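Local coordinates for protein telomere length regulator taz1 (PDB 4ZMK) that binds double-stranded telomeric DNA, regulates telomere length and function in fission yeast, and homodimerises through a helical dimerization domain, at residues F3-L8 against S54-K59; N11-T16 against G25-A30. All blocks are in the same frame, centred on the assembly; numbering follows the deposited sequence. Where two conformers were deposited one is given.

Interaction 1: F3-L8 against S54-K59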
loop_
_atom_site.group_PDB
_atom_site.type_symbol
_atom_site.label_atom_id
_atom_site.label_comp_id
_atom_site.label_asym_id
_atom_site.label_seq_id
_atom_site.Cartn_x
_atom_site.Cartn_y
_atom_site.Cartn_z
ATOM N N PHE A 3 -4.569 -5.921 -15.623
ATOM C CA PHE A 3 -5.786 -6.109 -14.852
ATOM C C PHE A 3 -5.718 -5.338 -13.541
ATOM O O PHE A 3 -6.653 -4.632 -13.192
ATOM C CB PHE A 3 -6.029 -7.598 -14.583
ATOM C CG PHE A 3 -7.271 -7.868 -13.802
ATOM C CD1 PHE A 3 -7.218 -8.026 -12.424
ATOM C CD2 PHE A 3 -8.495 -7.956 -14.440
ATOM C CE1 PHE A 3 -8.362 -8.266 -11.700
ATOM C CE2 PHE A 3 -9.638 -8.200 -13.724
ATOM C CZ PHE A 3 -9.575 -8.354 -12.348
ATOM N N SER A 4 -4.606 -5.466 -12.826
ATOM C CA SER A 4 -4.457 -4.805 -11.536
ATOM C C SER A 4 -4.356 -3.284 -11.660
ATOM O O SER A 4 -4.969 -2.575 -10.884
ATOM C CB SER A 4 -3.242 -5.350 -10.790
ATOM O OG SER A 4 -3.400 -6.727 -10.520
ATOM N N GLU A 5 -3.593 -2.786 -12.630
ATOM C CA GLU A 5 -3.477 -1.346 -12.845
ATOM C C GLU A 5 -4.847 -0.707 -13.071
ATOM O O GLU A 5 -5.164 0.336 -12.497
ATOM C CB GLU A 5 -2.561 -1.051 -14.035
ATOM C CG GLU A 5 -1.120 -1.451 -13.817
ATOM C CD GLU A 5 -0.241 -1.151 -15.012
ATOM O OE1 GLU A 5 -0.778 -1.029 -16.133
ATOM O OE2 GLU A 5 0.989 -1.033 -14.829
ATOM N N ARG A 6 -5.663 -1.345 -13.906
ATOM C CA ARG A 6 -6.977 -0.824 -14.228
ATOM C C ARG A 6 -7.931 -0.969 -13.050
ATOM O O ARG A 6 -8.681 -0.046 -12.737
ATOM C CB ARG A 6 -7.535 -1.534 -15.454
ATOM C CG ARG A 6 -8.907 -1.058 -15.875
ATOM C CD ARG A 6 -8.840 0.157 -16.786
ATOM N NE ARG A 6 -10.170 0.498 -17.286
ATOM C CZ ARG A 6 -10.822 1.621 -16.990
ATOM N NH1 ARG A 6 -10.261 2.530 -16.206
ATOM N NH2 ARG A 6 -12.034 1.841 -17.488
ATOM N N THR A 7 -7.898 -2.121 -12.393
ATOM C CA THR A 7 -8.837 -2.416 -11.322
ATOM C C THR A 7 -8.574 -1.505 -10.124
ATOM O O THR A 7 -9.515 -1.061 -9.458
ATOM C CB THR A 7 -8.752 -3.905 -10.899
ATOM O OG1 THR A 7 -9.126 -4.735 -11.999
ATOM C CG2 THR A 7 -9.670 -4.211 -9.742
ATOM N N LEU A 8 -7.300 -1.199 -9.876
ATOM C CA LEU A 8 -6.900 -0.394 -8.718
ATOM C C LEU A 8 -6.853 1.103 -9.027
ATOM O O LEU A 8 -6.575 1.923 -8.151
ATOM C CB LEU A 8 -5.534 -0.850 -8.191
ATOM C CG LEU A 8 -5.469 -2.279 -7.670
ATOM C CD1 LEU A 8 -4.095 -2.588 -7.111
ATOM C CD2 LEU A 8 -6.557 -2.497 -6.617
ATOM N N SER A 54 -0.883 -6.061 -4.711
ATOM C CA SER A 54 0.150 -5.514 -3.838
ATOM C C SER A 54 1.400 -5.119 -4.614
ATOM O O SER A 54 1.936 -4.034 -4.451
ATOM C CB SER A 54 0.504 -6.531 -2.752
ATOM O OG SER A 54 1.454 -6.006 -1.844
ATOM N N HIS A 55 1.851 -6.038 -5.457
ATOM C CA HIS A 55 3.022 -5.860 -6.298
ATOM C C HIS A 55 2.863 -4.735 -7.309
ATOM O O HIS A 55 3.785 -3.964 -7.550
ATOM C CB HIS A 55 3.318 -7.165 -7.032
ATOM C CG HIS A 55 4.610 -7.155 -7.776
ATOM N ND1 HIS A 55 4.672 -7.132 -9.155
ATOM C CD2 HIS A 55 5.888 -7.160 -7.342
ATOM C CE1 HIS A 55 5.934 -7.126 -9.534
ATOM N NE2 HIS A 55 6.697 -7.146 -8.450
ATOM N N THR A 56 1.694 -4.668 -7.921
ATOM C CA THR A 56 1.395 -3.635 -8.897
ATOM C C THR A 56 1.405 -2.260 -8.231
ATOM O O THR A 56 1.943 -1.306 -8.771
ATOM C CB THR A 56 0.031 -3.913 -9.559
ATOM O OG1 THR A 56 0.093 -5.172 -10.239
ATOM C CG2 THR A 56 -0.382 -2.802 -10.535
ATOM N N LEU A 57 0.810 -2.177 -7.049
ATOM C CA LEU A 57 0.764 -0.942 -6.293
ATOM C C LEU A 57 2.177 -0.500 -5.883
ATOM O O LEU A 57 2.544 0.664 -6.038
ATOM C CB LEU A 57 -0.129 -1.119 -5.074
ATOM C CG LEU A 57 -0.330 0.066 -4.137
ATOM C CD1 LEU A 57 -1.000 1.186 -4.853
ATOM C CD2 LEU A 57 -1.177 -0.359 -2.960
ATOM N N SER A 58 2.970 -1.439 -5.382
ATOM C CA SER A 58 4.340 -1.149 -4.964
ATOM C C SER A 58 5.152 -0.597 -6.146
ATOM O O SER A 58 5.844 0.404 -6.040
ATOM C CB SER A 58 4.990 -2.405 -4.405
ATOM O OG SER A 58 6.244 -2.131 -3.830
ATOM N N LYS A 59 5.022 -1.253 -7.283
ATOM C CA LYS A 59 5.749 -0.889 -8.483
ATOM C C LYS A 59 5.333 0.511 -8.942
ATOM O O LYS A 59 6.159 1.284 -9.442
ATOM C CB LYS A 59 5.496 -1.950 -9.560
ATOM C CG LYS A 59 6.155 -1.724 -10.879
ATOM C CD LYS A 59 5.700 -2.761 -11.903
ATOM C CE LYS A 59 5.976 -2.259 -13.323
ATOM N NZ LYS A 59 5.276 -3.042 -14.378
HETATM O O HOH W 1 -0.823 -7.883 -12.106
HETATM O O HOH W 2 2.343 -0.488 -12.086
#
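Thr56, on one face of helix 44-70, presses its branched side chain against Ser4 and Glu5 of the short N-terminal helix 3-7. Its CB lies 3.8 Å from Ser4 CB, and its OG1 approaches Ser4 CB to 3.4 Å without a direct hydrogen bond. With CG2 anti to the backbone N, the methyl instead reaches Glu5, meeting CG at 3.6 Å as the two side chains cross at about a right angle. Thr56 OG1 is bonded to Asp52 O, one helical turn back, which fixes its rotation.

Away from the buried Leu8 and Leu57 the contact loosens and waters bridge the helices. One lies 3.2 Å from Ser4 OG and binds Thr56 OG1 weakly; another donates to Glu5 OE2 and, weakly, to Thr56 O, a bridge left doubtful by the second Glu5 conformer. Lys59 NZ stays 4.8 Å from Glu5 OE2, where some attraction is likely but no salt bridge forms. A glycine in place of Thr56 would probably leave Glu5 CG without its methyl neighbour and open a gap beside Ser4.

Helix 3-7 thus rests on helix 44-70, where Ser4 also touches Gln49, Asp52 and Phe53, while Leu8 turns to Ala30 and Lys33 of helix 20-40.

Interaction 2: N11-T16 against G25-A30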
loop_
_atom_site.group_PDB
_atom_site.type_symbol
_atom_site.label_atom_id
_atom_site.label_comp_id
_atom_site.label_asym_id
_atom_site.label_seq_id
_atom_site.Cartn_x
_atom_site.Cartn_y
_atom_site.Cartn_z
ATOM N N ASN A 11 -3.419 4.133 -13.122
ATOM C CA ASN A 11 -2.678 4.469 -14.335
ATOM C C ASN A 11 -2.161 5.904 -14.380
ATOM O O ASN A 11 -1.444 6.263 -15.302
ATOM C CB ASN A 11 -3.506 4.171 -15.591
ATOM C CG ASN A 11 -4.695 5.079 -15.748
ATOM O OD1 ASN A 11 -4.792 6.130 -15.118
ATOM N ND2 ASN A 11 -5.620 4.674 -16.604
ATOM N N SER A 12 -2.506 6.716 -13.388
ATOM C CA SER A 12 -1.966 8.077 -13.325
ATOM C C SER A 12 -1.213 8.360 -12.034
ATOM O O SER A 12 -0.804 9.489 -11.808
ATOM C CB SER A 12 -3.079 9.126 -13.474
ATOM O OG SER A 12 -3.664 9.099 -14.762
ATOM N N ILE A 13 -1.023 7.354 -11.187
ATOM C CA ILE A 13 -0.535 7.633 -9.841
ATOM C C ILE A 13 0.904 8.156 -9.830
ATOM O O ILE A 13 1.346 8.733 -8.846
ATOM C CB ILE A 13 -0.651 6.393 -8.931
ATOM C CG1 ILE A 13 -0.636 6.823 -7.461
ATOM C CG2 ILE A 13 0.435 5.388 -9.240
ATOM C CD1 ILE A 13 -1.040 5.744 -6.506
ATOM N N ASP A 14 1.628 7.997 -10.930
ATOM C CA ASP A 14 3.003 8.483 -10.962
ATOM C C ASP A 14 3.099 9.803 -11.711
ATOM O O ASP A 14 4.192 10.260 -12.046
ATOM C CB ASP A 14 3.941 7.444 -11.582
ATOM C CG ASP A 14 3.545 7.065 -12.981
ATOM O OD1 ASP A 14 2.360 7.247 -13.337
ATOM O OD2 ASP A 14 4.422 6.571 -13.720
ATOM N N ASN A 15 1.943 10.408 -11.968
ATOM C CA ASN A 15 1.866 11.766 -12.496
ATOM C C ASN A 15 2.078 12.738 -11.350
ATOM O O ASN A 15 1.333 12.714 -10.377
ATOM C CB ASN A 15 0.510 12.004 -13.179
ATOM C CG ASN A 15 0.378 13.394 -13.810
ATOM O OD1 ASN A 15 1.078 14.341 -13.448
ATOM N ND2 ASN A 15 -0.554 13.517 -14.749
ATOM N N THR A 16 3.090 13.591 -11.461
ATOM C CA THR A 16 3.435 14.487 -10.364
ATOM C C THR A 16 2.429 15.620 -10.160
ATOM O O THR A 16 2.482 16.319 -9.146
ATOM C CB THR A 16 4.819 15.115 -10.571
ATOM O OG1 THR A 16 4.782 15.954 -11.730
ATOM C CG2 THR A 16 5.890 14.034 -10.746
ATOM N N GLY A 25 -5.146 8.880 -1.238
ATOM C CA GLY A 25 -6.493 8.381 -1.450
ATOM C C GLY A 25 -6.526 7.199 -2.399
ATOM O O GLY A 25 -7.302 6.279 -2.210
ATOM N N LEU A 26 -5.681 7.226 -3.426
ATOM C CA LEU A 26 -5.625 6.140 -4.395
ATOM C C LEU A 26 -4.979 4.897 -3.782
ATOM O O LEU A 26 -5.421 3.782 -4.032
ATOM C CB LEU A 26 -4.860 6.580 -5.651
ATOM C CG LEU A 26 -5.511 7.672 -6.506
ATOM C CD1 LEU A 26 -4.601 8.079 -7.642
ATOM C CD2 LEU A 26 -6.837 7.213 -7.037
ATOM N N VAL A 27 -3.939 5.095 -2.972
ATOM C CA VAL A 27 -3.247 3.982 -2.328
ATOM C C VAL A 27 -4.148 3.321 -1.289
ATOM O O VAL A 27 -4.300 2.100 -1.276
ATOM C CB VAL A 27 -1.937 4.451 -1.688
ATOM C CG1 VAL A 27 -1.221 3.294 -1.053
ATOM C CG2 VAL A 27 -1.066 5.088 -2.748
ATOM N N SER A 28 -4.750 4.138 -0.432
ATOM C CA SER A 28 -5.713 3.678 0.561
ATOM C C SER A 28 -6.797 2.806 -0.070
ATOM O O SER A 28 -7.125 1.743 0.435
ATOM C CB SER A 28 -6.351 4.887 1.261
ATOM O OG SER A 28 -7.261 4.498 2.272
ATOM N N SER A 29 -7.359 3.295 -1.170
ATOM C CA SER A 29 -8.407 2.590 -1.893
ATOM C C SER A 29 -7.908 1.231 -2.391
ATOM O O SER A 29 -8.605 0.228 -2.281
ATOM C CB SER A 29 -8.895 3.446 -3.064
ATOM O OG SER A 29 -9.898 2.780 -3.801
ATOM N N ALA A 30 -6.699 1.220 -2.943
ATOM C CA ALA A 30 -6.091 -0.004 -3.442
ATOM C C ALA A 30 -5.833 -0.990 -2.306
ATOM O O ALA A 30 -6.162 -2.172 -2.419
ATOM C CB ALA A 30 -4.802 0.306 -4.193
#
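Ile13 meets Leu26 and Val27 through aliphatic groups, with no flat group between them; the Asn11 amide makes no contact with residues 25-30, its ND2 is hydrogen-bonded to Asp1 OD2, and Ser12 OG donates to its OD1 at 3.2 Å, tilted 32° from the carbonyl plane. The motif is a type I beta turn, Ser12 to Asn15, closed by Asn15 N to Ser12 O at 2.9 Å and set in the loop before helix 20-40. Ile13 holds the second position of the turn and sends its side chain inward, the turn's one apolar contact with residues 25-30.

CG1 of Ile13 is anti to the backbone N (chi1 -159°) and the chain runs on extended, which carries CD1 to the helix. There CD1 is 4.0 Å from Leu26 CB, and the two side chains slide past each other in opposite directions. Val27, one residue on, crosses Ile13 at about a right angle and offers a methyl to the same CD1.

Ile13 also touches Ser60 and Leu61 of helix 44-70, so its side chain bridges the two long helices of the chain. Arg64 of helix 44-70 binds both Ile13 O and Asn15 O, and Ser63 binds Asp14 OD2, so the turn is held to that helix by polar bonds while it meets helix 20-40 by apolar contact. Val27 also packs on Leu61 of its own chain and on Leu61 of the second subunit, which places this contact beside the dimer interface. The closest approach is that of Ile13 CD1 to Val27 CG2, at 3.8 Å.

How the interactions relate
Interactions 1 and 2 have their centres about 10 Å apart and lie along the antiparallel pair of long helices, 20-40 and 44-70. In each, part of the N-terminal region lies against one of these helices: residues 3-8 on helix 44-70 and residues 11-16 on helix 20-40. The two contacts join through apolar packing. Leu57 CD2 touches Ala30 CB at 3.9 Å and Val27 CG1 at 4.1 Å, and Leu8 CD2 reaches Ala30 CA at 4.1 Å. From here the contacts continue into the dimer: Leu57 packs on Leu31 of the second subunit, and Ser58 OG is hydrogen-bonded to Asp32 OD1 of that subunit.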